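Local coordinates for histidinol-phosphatase (Listeria monocytogenes str. 4b H7858, PDB 3DCP), which probably catalyses the metal-dependent hydrolysis of L-histidinol phosphate to L-histidinol and phosphate, a late step of histidine biosynthesis, at residues E10-G15 / V38-L43; D95-Y100 / L122-G127; M179-L184 / E220-T225. All blocks are in the same frame, centred on the assembly; numbering follows the deposited sequence.

Interaction 1 (E10-G15 / V38-L43); sequences EFCPHG and VEHAPL. With ZN (zinc ion), chain D.
Cys-12 and Glu-39 mark the closest approach of the backbones, 6.8 Å between their CA atoms, where a loop carrying a type I turn from Cys-12 to Gly-15 passes the C-terminal end of the strand finishing at His-40. No direct hydrogen bond links the two segments; zinc joins them instead. The ion is held by His-14 NE2 at 2.3 Å and by His-40 NE2 at much the same distance, with His-260 supplying a third nitrogen. The imidazoles are inclined at 52° to each other, neither stacked nor edge-to-face, and His-40 NE2 lies at the edge of the His-14 ring. CG of His-14 is wedged between its own backbone N and carbonyl carbon (chi1 52°), a torsion that carries the ring from the turn to the metal. A bond from ND1 to the carbonyl oxygen of Thr-60 fixes the ring's rotation and leaves NE2 for zinc.

Cys-12 touches both rings. Its SG lies over the centre of the His-14 ring, 3.2 Å above the plane, and also meets the edge of the His-40 ring, 4.0 Å from CD2, yet at 3.8 Å from the zinc it is no ligand. The Glu-39 carboxylate rests against Cys-12 CB, with OE2 at 3.3 Å. That oxygen accepts the His-40 backbone N on its anti side and a bond from His-8 ND1, while OE1 takes Thr-9 N. The buried acid therefore braces the residues around the metal without touching it. A water donates to His-40 O and, weakly, to Phe-11 O, a further bridge between loop and strand. Histidines gathered at the C-terminal ends of barrel strands and in the loops that follow are characteristic of the multinuclear metal site of PHP-domain phosphatases.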
ATOM      1  N   GLU A  10      -0.285  13.540  -8.968  1.00 25.86           N
ATOM      2  CA  GLU A  10      -1.189  14.659  -8.748  1.00 26.95           C
ATOM      3  C   GLU A  10      -2.644  14.190  -8.823  1.00 27.63           C
ATOM      4  O   GLU A  10      -3.564  14.934  -8.477  1.00 27.20           O
ATOM      5  CB  GLU A  10      -0.943  15.765  -9.786  1.00 26.58           C
ATOM      6  CG  GLU A  10      -1.256  15.379 -11.240  1.00 28.00           C
ATOM      7  CD  GLU A  10      -0.087  14.711 -11.965  1.00 27.24           C
ATOM      8  OE1 GLU A  10       0.881  14.279 -11.300  1.00 27.48           O
ATOM      9  OE2 GLU A  10      -0.145  14.614 -13.210  1.00 28.62           O
ATOM     10  N   PHE A  11      -2.844  12.957  -9.281  1.00 28.15           N
ATOM     11  CA  PHE A  11      -4.183  12.384  -9.391  1.00 29.40           C
ATOM     12  C   PHE A  11      -4.654  11.822  -8.049  1.00 30.59           C
ATOM     13  O   PHE A  11      -5.737  11.249  -7.955  1.00 31.46           O
ATOM     14  CB  PHE A  11      -4.199  11.285 -10.458  1.00 29.24           C
ATOM     15  CG  PHE A  11      -4.316  11.810 -11.861  1.00 30.30           C
ATOM     16  CD1 PHE A  11      -5.566  12.049 -12.426  1.00 31.04           C
ATOM     17  CD2 PHE A  11      -3.179  12.073 -12.618  1.00 30.49           C
ATOM     18  CE1 PHE A  11      -5.682  12.541 -13.719  1.00 31.64           C
ATOM     19  CE2 PHE A  11      -3.281  12.566 -13.917  1.00 30.53           C
ATOM     20  CZ  PHE A  11      -4.535  12.800 -14.468  1.00 31.61           C
ATOM     21  N   CYS A  12      -3.830  11.989  -7.017  1.00 30.83           N
ATOM     22  CA  CYS A  12      -4.167  11.525  -5.675  1.00 30.91           C
ATOM     23  C   CYS A  12      -4.747  12.697  -4.891  1.00 30.93           C
ATOM     24  O   CYS A  12      -4.059  13.674  -4.616  1.00 30.92           O
ATOM     25  CB  CYS A  12      -2.926  10.987  -4.964  1.00 30.77           C
ATOM     26  SG  CYS A  12      -3.252  10.468  -3.266  1.00 30.86           S
ATOM     27  N   PRO A  13      -6.026  12.603  -4.504  1.00 31.17           N
ATOM     28  CA  PRO A  13      -6.698  13.669  -3.755  1.00 31.95           C
ATOM     29  C   PRO A  13      -6.012  14.099  -2.461  1.00 32.57           C
ATOM     30  O   PRO A  13      -6.074  15.266  -2.090  1.00 33.04           O
ATOM     31  CB  PRO A  13      -8.092  13.093  -3.510  1.00 32.07           C
ATOM     32  CG  PRO A  13      -8.281  12.144  -4.665  1.00 31.94           C
ATOM     33  CD  PRO A  13      -6.937  11.471  -4.727  1.00 30.62           C
ATOM     34  N   HIS A  14      -5.363  13.166  -1.771  1.00 33.02           N
ATOM     35  CA  HIS A  14      -4.693  13.507  -0.521  1.00 33.81           C
ATOM     36  C   HIS A  14      -3.186  13.668  -0.666  1.00 34.20           C
ATOM     37  O   HIS A  14      -2.467  13.744   0.334  1.00 33.50           O
ATOM     38  CB  HIS A  14      -4.979  12.461   0.551  1.00 34.42           C
ATOM     39  CG  HIS A  14      -4.702  11.059   0.115  1.00 35.96           C
ATOM     40  ND1 HIS A  14      -5.613  10.309  -0.598  1.00 37.33           N
ATOM     41  CD2 HIS A  14      -3.603  10.280   0.261  1.00 35.75           C
ATOM     42  CE1 HIS A  14      -5.088   9.129  -0.873  1.00 38.40           C
ATOM     43  NE2 HIS A  14      -3.869   9.086  -0.364  1.00 36.30           N
ATOM     44  N   GLY A  15      -2.702  13.696  -1.904  1.00 33.93           N
ATOM     45  CA  GLY A  15      -1.279  13.873  -2.118  1.00 34.73           C
ATOM     46  C   GLY A  15      -0.886  15.333  -1.987  1.00 35.34           C
ATOM     47  O   GLY A  15      -1.706  16.184  -1.637  1.00 35.68           O
ATOM     48  N   VAL A  38       1.790   3.754  -9.230  1.00 20.50           N
ATOM     49  CA  VAL A  38       0.656   2.947  -8.836  1.00 20.76           C
ATOM     50  C   VAL A  38      -0.320   3.805  -8.047  1.00 20.95           C
ATOM     51  O   VAL A  38      -0.412   3.724  -6.821  1.00 19.92           O
ATOM     52  CB  VAL A  38       1.124   1.747  -8.000  1.00 20.11           C
ATOM     53  CG1 VAL A  38       1.804   0.727  -8.906  1.00 20.73           C
ATOM     54  CG2 VAL A  38       2.116   2.210  -6.933  1.00 20.10           C
ATOM     55  N   GLU A  39      -1.042   4.648  -8.770  1.00 20.59           N
ATOM     56  CA  GLU A  39      -1.996   5.534  -8.142  1.00 20.51           C
ATOM     57  C   GLU A  39      -3.176   4.758  -7.558  1.00 20.57           C
ATOM     58  O   GLU A  39      -3.479   3.644  -7.990  1.00 19.13           O
ATOM     59  CB  GLU A  39      -2.491   6.559  -9.157  1.00 21.06           C
ATOM     60  CG  GLU A  39      -3.304   7.642  -8.519  1.00 21.17           C
ATOM     61  CD  GLU A  39      -2.545   8.290  -7.385  1.00 22.65           C
ATOM     62  OE1 GLU A  39      -1.659   9.128  -7.662  1.00 20.92           O
ATOM     63  OE2 GLU A  39      -2.820   7.935  -6.222  1.00 21.33           O
ATOM     64  N   HIS A  40      -3.836   5.347  -6.570  1.00 20.21           N
ATOM     65  CA  HIS A  40      -4.990   4.717  -5.951  1.00 21.66           C
ATOM     66  C   HIS A  40      -6.135   4.493  -6.929  1.00 22.37           C
ATOM     67  O   HIS A  40      -6.596   5.423  -7.592  1.00 21.99           O
ATOM     68  CB  HIS A  40      -5.499   5.575  -4.799  1.00 22.33           C
ATOM     69  CG  HIS A  40      -4.586   5.593  -3.620  1.00 23.00           C
ATOM     70  ND1 HIS A  40      -4.463   4.522  -2.761  1.00 26.99           N
ATOM     71  CD2 HIS A  40      -3.740   6.544  -3.160  1.00 24.61           C
ATOM     72  CE1 HIS A  40      -3.582   4.812  -1.821  1.00 26.38           C
ATOM     73  NE2 HIS A  40      -3.130   6.033  -2.040  1.00 24.77           N
ATOM     74  N   ALA A  41      -6.604   3.253  -7.001  1.00 22.98           N
ATOM     75  CA  ALA A  41      -7.719   2.925  -7.877  1.00 22.94           C
ATOM     76  C   ALA A  41      -9.012   3.450  -7.260  1.00 23.59           C
ATOM     77  O   ALA A  41      -9.160   3.472  -6.041  1.00 22.65           O
ATOM     78  CB  ALA A  41      -7.803   1.415  -8.076  1.00 22.94           C
ATOM     79  N   PRO A  42      -9.961   3.895  -8.098  1.00 23.42           N
ATOM     80  CA  PRO A  42     -11.235   4.411  -7.595  1.00 24.19           C
ATOM     81  C   PRO A  42     -11.945   3.375  -6.714  1.00 24.64           C
ATOM     82  O   PRO A  42     -11.916   2.182  -7.003  1.00 23.90           O
ATOM     83  CB  PRO A  42     -12.011   4.711  -8.876  1.00 23.68           C
ATOM     84  CG  PRO A  42     -10.918   5.086  -9.845  1.00 23.11           C
ATOM     85  CD  PRO A  42      -9.889   4.015  -9.564  1.00 23.81           C
ATOM     86  N   LEU A  43     -12.555   3.831  -5.626  1.00 25.51           N
ATOM     87  CA  LEU A  43     -13.260   2.922  -4.732  1.00 26.96           C
ATOM     88  C   LEU A  43     -14.621   2.570  -5.311  1.00 28.22           C
ATOM     89  O   LEU A  43     -15.113   3.242  -6.218  1.00 28.90           O
ATOM     90  CB  LEU A  43     -13.460   3.565  -3.361  1.00 26.57           C
ATOM     91  CG  LEU A  43     -12.213   3.941  -2.566  1.00 26.06           C
ATOM     92  CD1 LEU A  43     -12.636   4.634  -1.273  1.00 25.79           C
ATOM     93  CD2 LEU A  43     -11.381   2.698  -2.273  1.00 26.95           C
TER
HETATM   94 ZN    ZN D 301      -2.015   7.750  -0.904  1.00 39.42          ZN
HETATM   95  O   HOH W   1      -6.270   8.104  -6.910  1.00 25.28           O

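Interaction 2 (D95-Y100 / L122-G127); sequences DYLIGY and LHFLEG. With FE (Fe (III) ion), chain E.
His-123 turns its ring toward Asp-95 by placing CG opposite the carbonyl carbon and beside the backbone N (chi1 -65°), while Asp-95 adopts a less usual chi1 of -94° that swings its carboxylate across to meet the ring. The result is a His-carboxylate hydrogen bond behind a metal ligand, a second-shell feature of this PHP-domain site. Asp-95 OD1 receives His-123 ND1 at 2.8 Å; the oxygen lies close to the imidazole plane, whereas the nitrogen comes from well above the carboxylate plane, the two groups being twisted 65° apart. On the other side of the ring NE2 binds iron at 2.2 Å, in company with Glu-93 and His-181. The bond at ND1 restrains rotation of the ring and would be expected to make NE2 a stronger electron donor to the cation.

Away from the metal the chains diverge and water takes over. One molecule accepts His-123 N and donates to Asp-95 OD1 and Tyr-96 O, so the acid oxygen is gripped by two donors. A second bridges Ile-98 N, Tyr-96 O and Phe-124 O. Apolar groups close the remainder. Leu-97 CD2 approaches the Phe-124 ring obliquely, and the edge of that ring also meets Asp-95 OD1, while Phe-47 packs edge-to-face against Phe-124. Leu-122 sets one methyl, CD2, against the Tyr-96 carbonyl oxygen. Toward the surface Ile-98 spreads its two branches: CG2 lies 4.1 Å from OE1 of the extended Glu-126, and CD1 touches Leu-125 CD2 at 3.9 Å.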
ATOM      1  N   ASP A  95      -7.080  -1.246  -3.802  1.00 20.47           N
ATOM      2  CA  ASP A  95      -7.639  -1.471  -2.475  1.00 21.20           C
ATOM      3  C   ASP A  95      -8.322  -2.827  -2.408  1.00 21.48           C
ATOM      4  O   ASP A  95      -9.178  -3.136  -3.248  1.00 21.61           O
ATOM      5  CB  ASP A  95      -8.697  -0.414  -2.151  1.00 21.65           C
ATOM      6  CG  ASP A  95      -8.144   0.758  -1.380  1.00 23.09           C
ATOM      7  OD1 ASP A  95      -7.970   0.632  -0.147  1.00 24.34           O
ATOM      8  OD2 ASP A  95      -7.895   1.809  -2.010  1.00 25.11           O
ATOM      9  N   TYR A  96      -7.935  -3.647  -1.438  1.00 21.06           N
ATOM     10  CA  TYR A  96      -8.638  -4.905  -1.254  1.00 21.65           C
ATOM     11  C   TYR A  96      -9.843  -4.526  -0.391  1.00 22.40           C
ATOM     12  O   TYR A  96      -9.700  -4.134   0.765  1.00 21.91           O
ATOM     13  CB  TYR A  96      -7.785  -5.955  -0.537  1.00 21.56           C
ATOM     14  CG  TYR A  96      -8.561  -7.235  -0.317  1.00 21.43           C
ATOM     15  CD1 TYR A  96      -9.003  -8.001  -1.402  1.00 22.17           C
ATOM     16  CD2 TYR A  96      -8.932  -7.637   0.963  1.00 22.97           C
ATOM     17  CE1 TYR A  96      -9.802  -9.124  -1.213  1.00 21.76           C
ATOM     18  CE2 TYR A  96      -9.731  -8.760   1.162  1.00 22.37           C
ATOM     19  CZ  TYR A  96     -10.161  -9.492   0.071  1.00 23.00           C
ATOM     20  OH  TYR A  96     -10.968 -10.580   0.271  1.00 24.53           O
ATOM     21  N   LEU A  97     -11.029  -4.583  -0.978  1.00 23.22           N
ATOM     22  CA  LEU A  97     -12.234  -4.228  -0.250  1.00 23.65           C
ATOM     23  C   LEU A  97     -12.963  -5.490   0.183  1.00 23.48           C
ATOM     24  O   LEU A  97     -13.561  -6.191  -0.632  1.00 22.43           O
ATOM     25  CB  LEU A  97     -13.124  -3.349  -1.133  1.00 24.10           C
ATOM     26  CG  LEU A  97     -12.479  -2.047  -1.631  1.00 24.78           C
ATOM     27  CD1 LEU A  97     -13.389  -1.371  -2.656  1.00 26.29           C
ATOM     28  CD2 LEU A  97     -12.209  -1.109  -0.459  1.00 22.40           C
ATOM     29  N   ILE A  98     -12.884  -5.776   1.475  1.00 23.89           N
ATOM     30  CA  ILE A  98     -13.515  -6.957   2.050  1.00 25.04           C
ATOM     31  C   ILE A  98     -15.015  -7.003   1.753  1.00 25.55           C
ATOM     32  O   ILE A  98     -15.763  -6.104   2.135  1.00 24.78           O
ATOM     33  CB  ILE A  98     -13.293  -7.000   3.578  1.00 25.32           C
ATOM     34  CG1 ILE A  98     -11.802  -7.178   3.876  1.00 24.00           C
ATOM     35  CG2 ILE A  98     -14.096  -8.142   4.201  1.00 28.55           C
ATOM     36  CD1 ILE A  98     -11.428  -6.914   5.321  1.00 25.56           C
ATOM     37  N   GLY A  99     -15.437  -8.051   1.050  1.00 25.76           N
ATOM     38  CA  GLY A  99     -16.839  -8.209   0.714  1.00 26.48           C
ATOM     39  C   GLY A  99     -17.195  -7.631  -0.640  1.00 27.11           C
ATOM     40  O   GLY A  99     -18.342  -7.724  -1.075  1.00 28.11           O
ATOM     41  N   TYR A 100     -16.218  -7.036  -1.316  1.00 27.06           N
ATOM     42  CA  TYR A 100     -16.465  -6.438  -2.621  1.00 26.88           C
ATOM     43  C   TYR A 100     -15.526  -6.963  -3.702  1.00 26.77           C
ATOM     44  O   TYR A 100     -15.166  -6.224  -4.620  1.00 26.45           O
ATOM     45  CB  TYR A 100     -16.339  -4.915  -2.526  1.00 26.83           C
ATOM     46  CG  TYR A 100     -17.435  -4.274  -1.714  1.00 27.96           C
ATOM     47  CD1 TYR A 100     -18.561  -3.727  -2.333  1.00 28.42           C
ATOM     48  CD2 TYR A 100     -17.374  -4.255  -0.323  1.00 27.95           C
ATOM     49  CE1 TYR A 100     -19.596  -3.182  -1.588  1.00 29.27           C
ATOM     50  CE2 TYR A 100     -18.404  -3.715   0.432  1.00 29.69           C
ATOM     51  CZ  TYR A 100     -19.513  -3.182  -0.207  1.00 30.10           C
ATOM     52  OH  TYR A 100     -20.545  -2.666   0.538  1.00 32.14           O
ATOM     53  N   LEU A 122      -4.445  -3.260   1.830  1.00 16.44           N
ATOM     54  CA  LEU A 122      -5.583  -3.262   2.736  1.00 16.97           C
ATOM     55  C   LEU A 122      -5.558  -1.907   3.470  1.00 16.96           C
ATOM     56  O   LEU A 122      -4.598  -1.613   4.188  1.00 15.90           O
ATOM     57  CB  LEU A 122      -5.444  -4.408   3.736  1.00 17.13           C
ATOM     58  CG  LEU A 122      -6.702  -5.057   4.323  1.00 20.25           C
ATOM     59  CD1 LEU A 122      -6.456  -5.383   5.793  1.00 16.95           C
ATOM     60  CD2 LEU A 122      -7.903  -4.145   4.163  1.00 21.09           C
ATOM     61  N   HIS A 123      -6.605  -1.098   3.283  1.00 16.64           N
ATOM     62  CA  HIS A 123      -6.705   0.229   3.917  1.00 16.90           C
ATOM     63  C   HIS A 123      -7.953   0.395   4.784  1.00 17.39           C
ATOM     64  O   HIS A 123      -8.009   1.293   5.629  1.00 17.02           O
ATOM     65  CB  HIS A 123      -6.720   1.345   2.865  1.00 16.08           C
ATOM     66  CG  HIS A 123      -5.455   1.461   2.079  1.00 16.50           C
ATOM     67  ND1 HIS A 123      -5.433   1.438   0.700  1.00 15.45           N
ATOM     68  CD2 HIS A 123      -4.166   1.608   2.472  1.00 15.14           C
ATOM     69  CE1 HIS A 123      -4.188   1.564   0.278  1.00 15.55           C
ATOM     70  NE2 HIS A 123      -3.400   1.667   1.334  1.00 16.05           N
ATOM     71  N   PHE A 124      -8.959  -0.444   4.551  1.00 17.90           N
ATOM     72  CA  PHE A 124     -10.194  -0.374   5.319  1.00 18.73           C
ATOM     73  C   PHE A 124     -10.587  -1.709   5.955  1.00 18.98           C
ATOM     74  O   PHE A 124     -10.435  -2.774   5.352  1.00 18.87           O
ATOM     75  CB  PHE A 124     -11.367   0.098   4.446  1.00 19.58           C
ATOM     76  CG  PHE A 124     -11.174   1.458   3.829  1.00 20.54           C
ATOM     77  CD1 PHE A 124     -10.545   1.588   2.594  1.00 18.44           C
ATOM     78  CD2 PHE A 124     -11.647   2.602   4.469  1.00 16.86           C
ATOM     79  CE1 PHE A 124     -10.387   2.834   2.003  1.00 20.85           C
ATOM     80  CE2 PHE A 124     -11.493   3.858   3.889  1.00 18.55           C
ATOM     81  CZ  PHE A 124     -10.861   3.974   2.650  1.00 19.89           C
ATOM     82  N   LEU A 125     -11.097  -1.631   7.178  1.00 19.01           N
ATOM     83  CA  LEU A 125     -11.570  -2.800   7.910  1.00 20.31           C
ATOM     84  C   LEU A 125     -12.986  -2.511   8.395  1.00 20.08           C
ATOM     85  O   LEU A 125     -13.379  -1.351   8.489  1.00 20.30           O
ATOM     86  CB  LEU A 125     -10.692  -3.061   9.132  1.00 20.06           C
ATOM     87  CG  LEU A 125      -9.448  -3.933   8.995  1.00 22.86           C
ATOM     88  CD1 LEU A 125      -8.785  -4.040  10.362  1.00 19.08           C
ATOM     89  CD2 LEU A 125      -9.833  -5.323   8.471  1.00 20.92           C
ATOM     90  N   GLU A 126     -13.756  -3.549   8.696  1.00 20.58           N
ATOM     91  CA  GLU A 126     -15.088  -3.317   9.249  1.00 21.38           C
ATOM     92  C   GLU A 126     -14.848  -2.745  10.639  1.00 20.33           C
ATOM     93  O   GLU A 126     -13.994  -3.236  11.377  1.00 19.93           O
ATOM     94  CB  GLU A 126     -15.885  -4.619   9.362  1.00 22.40           C
ATOM     95  CG  GLU A 126     -16.244  -5.236   8.016  1.00 28.31           C
ATOM     96  CD  GLU A 126     -16.945  -6.570   8.159  1.00 36.74           C
ATOM     97  OE1 GLU A 126     -16.488  -7.551   7.528  1.00 39.48           O
ATOM     98  OE2 GLU A 126     -17.947  -6.638   8.901  1.00 37.17           O
ATOM     99  N   GLY A 127     -15.585  -1.697  10.984  1.00 19.41           N
ATOM    100  CA  GLY A 127     -15.428  -1.076  12.283  1.00 19.12           C
ATOM    101  C   GLY A 127     -16.717  -0.476  12.805  1.00 20.12           C
ATOM    102  O   GLY A 127     -17.815  -0.832  12.360  1.00 18.44           O
TER
HETATM  103 FE    FE E 310      -1.387   2.305   0.844  1.00 23.58          FE
HETATM  104  O   HOH W   2      -8.739  -1.330   1.490  1.00 19.98           O
HETATM  105  O   HOH W   3     -11.274  -3.987   2.949  1.00 22.78           O
HETATM  106  O   HOH W   4      -1.232   3.071   3.150  1.00 43.32           O

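Interaction 3 (M179-L184 / E220-T225); sequences MGHISL and ELDFNT. With FE (Fe (III) ion), chain E.
The contact belongs to the iron site at the end of a small parallel sheet, where a single beta bridge pairs Met-179 (a selenomethionine) with Leu-221. Met-179 N donates to Glu-220 O at 3.0 Å, and Met-179 O accepts Asp-222 N. Beyond this bridge segment 179-184 leaves the strand, and the side chain of Asp-222 takes over the pairing: OD2 accepts His-181 N at 2.9 Å, almost straight (168°), through its anti lone pair. On its syn side the same oxygen receives Asn-224 ND2 at 3.1 Å, nearly in the amide plane, and His-6 ND1 adds a weak third bond.

Such strand ends of the TIM-barrel-like PHP fold carry the metal ligands, and His-181 NE2 accordingly reaches iron at 2.3 Å. With CG between its backbone N and carbonyl carbon (chi1 44°), His-181 points the same way as Asn-224, whose ND2 lies at the ring edge and also bonds Asp-258. Leu-184 CD1 covers one ring face.

On the apolar side Leu-221 CD2 packs against Met-179 CB at 3.8 Å, while its CD1 meets Ile-182 CD1, the two side chains crossing nearly perpendicularly. A water joins Met-179 O, Ile-182 N and Asp-222 O.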
HETATM    1  N   MSE A 179       2.045  -7.395  -2.442  1.00 19.23           N
HETATM    2  CA  MSE A 179       1.188  -6.975  -1.326  1.00 19.68           C
HETATM    3  C   MSE A 179       1.715  -5.708  -0.644  1.00 18.94           C
HETATM    4  O   MSE A 179       2.847  -5.676  -0.159  1.00 17.91           O
HETATM    5  CB  MSE A 179       1.063  -8.112  -0.299  1.00 20.18           C
HETATM    6  CG  MSE A 179       0.637  -9.459  -0.894  1.00 22.77           C
HETATM    7 SE   MSE A 179      -1.133  -9.453  -1.736  1.00 33.41          SE
HETATM    8  CE  MSE A 179      -0.580  -9.240  -3.581  1.00 26.03           C
ATOM      9  N   GLY A 180       0.873  -4.677  -0.596  1.00 18.94           N
ATOM     10  CA  GLY A 180       1.280  -3.408  -0.007  1.00 17.90           C
ATOM     11  C   GLY A 180       1.448  -3.346   1.505  1.00 18.13           C
ATOM     12  O   GLY A 180       0.658  -3.929   2.247  1.00 17.18           O
ATOM     13  N   HIS A 181       2.491  -2.638   1.946  1.00 18.74           N
ATOM     14  CA  HIS A 181       2.787  -2.402   3.367  1.00 18.48           C
ATOM     15  C   HIS A 181       2.007  -3.304   4.322  1.00 18.47           C
ATOM     16  O   HIS A 181       1.065  -2.846   4.965  1.00 18.87           O
ATOM     17  CB  HIS A 181       2.476  -0.936   3.697  1.00 19.21           C
ATOM     18  CG  HIS A 181       1.174  -0.453   3.125  1.00 18.53           C
ATOM     19  ND1 HIS A 181      -0.023  -1.094   3.357  1.00 13.33           N
ATOM     20  CD2 HIS A 181       0.886   0.603   2.325  1.00 16.66           C
ATOM     21  CE1 HIS A 181      -0.995  -0.455   2.728  1.00 14.91           C
ATOM     22  NE2 HIS A 181      -0.469   0.578   2.095  1.00 15.75           N
ATOM     23  N   ILE A 182       2.425  -4.562   4.465  1.00 18.53           N
ATOM     24  CA  ILE A 182       1.679  -5.510   5.291  1.00 19.78           C
ATOM     25  C   ILE A 182       1.677  -5.368   6.809  1.00 19.78           C
ATOM     26  O   ILE A 182       1.279  -6.293   7.512  1.00 21.85           O
ATOM     27  CB  ILE A 182       2.037  -6.979   4.942  1.00 19.21           C
ATOM     28  CG1 ILE A 182       3.508  -7.256   5.230  1.00 21.47           C
ATOM     29  CG2 ILE A 182       1.709  -7.259   3.474  1.00 19.76           C
ATOM     30  CD1 ILE A 182       3.866  -8.731   5.134  1.00 23.75           C
ATOM     31  N   SER A 183       2.099  -4.220   7.322  1.00 19.67           N
ATOM     32  CA  SER A 183       2.051  -3.997   8.759  1.00 19.02           C
ATOM     33  C   SER A 183       1.536  -2.581   8.994  1.00 18.60           C
ATOM     34  O   SER A 183       1.985  -1.878   9.905  1.00 18.29           O
ATOM     35  CB  SER A 183       3.430  -4.177   9.390  1.00 19.03           C
ATOM     36  OG  SER A 183       4.339  -3.213   8.899  1.00 20.37           O
ATOM     37  N   LEU A 184       0.583  -2.183   8.157  1.00 18.07           N
ATOM     38  CA  LEU A 184      -0.026  -0.859   8.216  1.00 18.50           C
ATOM     39  C   LEU A 184      -0.721  -0.612   9.549  1.00 18.76           C
ATOM     40  O   LEU A 184      -0.969   0.534   9.925  1.00 18.18           O
ATOM     41  CB  LEU A 184      -1.026  -0.686   7.073  1.00 18.89           C
ATOM     42  CG  LEU A 184      -1.540   0.745   6.888  1.00 17.29           C
ATOM     43  CD1 LEU A 184      -0.397   1.650   6.419  1.00 18.05           C
ATOM     44  CD2 LEU A 184      -2.666   0.744   5.870  1.00 18.24           C
ATOM     45  N   GLU A 220       5.103 -11.241  -4.023  1.00 21.76           N
ATOM     46  CA  GLU A 220       6.238 -10.504  -3.479  1.00 21.61           C
ATOM     47  C   GLU A 220       5.699  -9.441  -2.529  1.00 21.14           C
ATOM     48  O   GLU A 220       4.489  -9.211  -2.471  1.00 20.78           O
ATOM     49  CB  GLU A 220       7.069  -9.869  -4.604  1.00 21.38           C
ATOM     50  CG  GLU A 220       6.281  -9.002  -5.569  1.00 23.49           C
ATOM     51  CD  GLU A 220       7.145  -8.401  -6.673  1.00 27.62           C
ATOM     52  OE1 GLU A 220       8.270  -8.903  -6.899  1.00 27.40           O
ATOM     53  OE2 GLU A 220       6.686  -7.435  -7.326  1.00 27.48           O
ATOM     54  N   LEU A 221       6.587  -8.796  -1.787  1.00 20.38           N
ATOM     55  CA  LEU A 221       6.147  -7.795  -0.836  1.00 21.10           C
ATOM     56  C   LEU A 221       6.678  -6.398  -1.080  1.00 20.43           C
ATOM     57  O   LEU A 221       7.797  -6.197  -1.555  1.00 20.14           O
ATOM     58  CB  LEU A 221       6.501  -8.232   0.587  1.00 21.13           C
ATOM     59  CG  LEU A 221       5.851  -9.542   1.019  1.00 22.29           C
ATOM     60  CD1 LEU A 221       6.425  -9.982   2.348  1.00 23.28           C
ATOM     61  CD2 LEU A 221       4.338  -9.363   1.105  1.00 20.96           C
ATOM     62  N   ASP A 222       5.829  -5.436  -0.747  1.00 20.24           N
ATOM     63  CA  ASP A 222       6.129  -4.010  -0.843  1.00 20.81           C
ATOM     64  C   ASP A 222       6.929  -3.633   0.414  1.00 21.62           C
ATOM     65  O   ASP A 222       6.392  -3.697   1.517  1.00 22.22           O
ATOM     66  CB  ASP A 222       4.784  -3.264  -0.917  1.00 21.19           C
ATOM     67  CG  ASP A 222       4.896  -1.751  -0.753  1.00 21.64           C
ATOM     68  OD1 ASP A 222       5.762  -1.122  -1.394  1.00 21.76           O
ATOM     69  OD2 ASP A 222       4.055  -1.181  -0.013  1.00 22.49           O
ATOM     70  N   PHE A 223       8.224  -3.348   0.257  1.00 21.45           N
ATOM     71  CA  PHE A 223       9.059  -2.927   1.392  1.00 21.27           C
ATOM     72  C   PHE A 223       8.885  -1.422   1.438  1.00 21.24           C
ATOM     73  O   PHE A 223       9.610  -0.663   0.789  1.00 20.61           O
ATOM     74  CB  PHE A 223      10.532  -3.291   1.177  1.00 22.39           C
ATOM     75  CG  PHE A 223      11.408  -3.006   2.372  1.00 23.87           C
ATOM     76  CD1 PHE A 223      11.730  -1.694   2.720  1.00 26.70           C
ATOM     77  CD2 PHE A 223      11.898  -4.048   3.157  1.00 26.98           C
ATOM     78  CE1 PHE A 223      12.529  -1.422   3.837  1.00 29.01           C
ATOM     79  CE2 PHE A 223      12.695  -3.792   4.275  1.00 27.73           C
ATOM     80  CZ  PHE A 223      13.013  -2.478   4.618  1.00 28.14           C
ATOM     81  N   ASN A 224       7.879  -1.014   2.202  1.00 20.33           N
ATOM     82  CA  ASN A 224       7.456   0.374   2.294  1.00 19.73           C
ATOM     83  C   ASN A 224       8.132   1.180   3.409  1.00 19.92           C
ATOM     84  O   ASN A 224       7.993   0.866   4.591  1.00 18.07           O
ATOM     85  CB  ASN A 224       5.934   0.365   2.461  1.00 19.45           C
ATOM     86  CG  ASN A 224       5.293   1.686   2.123  1.00 20.81           C
ATOM     87  OD1 ASN A 224       5.644   2.723   2.691  1.00 19.97           O
ATOM     88  ND2 ASN A 224       4.323   1.653   1.210  1.00 19.33           N
ATOM     89  N   THR A 225       8.834   2.243   3.020  1.00 20.34           N
ATOM     90  CA  THR A 225       9.567   3.079   3.971  1.00 21.62           C
ATOM     91  C   THR A 225       8.780   4.282   4.472  1.00 22.74           C
ATOM     92  O   THR A 225       9.285   5.063   5.276  1.00 23.86           O
ATOM     93  CB  THR A 225      10.875   3.610   3.358  1.00 21.51           C
ATOM     94  OG1 THR A 225      10.571   4.392   2.194  1.00 22.41           O
ATOM     95  CG2 THR A 225      11.806   2.453   2.976  1.00 19.13           C
TER
HETATM   96 FE    FE E 310      -1.387   2.305   0.844  1.00 23.58          FE
HETATM   97  O   HOH W   5       4.409  -5.279   2.394  1.00 18.83           O
HETATM   98  O   HOH W   4      -1.232   3.071   3.150  1.00 43.32           O

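Overall arrangement
All three contacts are largely buried and converge on one metal cluster, but each joins its segments differently. Interaction 1 is closed by zinc, interaction 2 by a side-chain bond and waters, and interaction 3 by a parallel bridge that an aspartate side chain continues. The last lies deepest, its centre about 6 Å from that of the chain, against 12 and 13 Å for the others; interaction 2 alone includes an exposed touching residue, Glu-126. Interactions 1 and 2 share the mixed sheet and touch through Leu-43 and Asp-95, and through His-40 and His-123. Interactions 2 and 3 each supply a histidine to the same iron, which also holds a shared water, whereas interactions 1 and 3 do not touch.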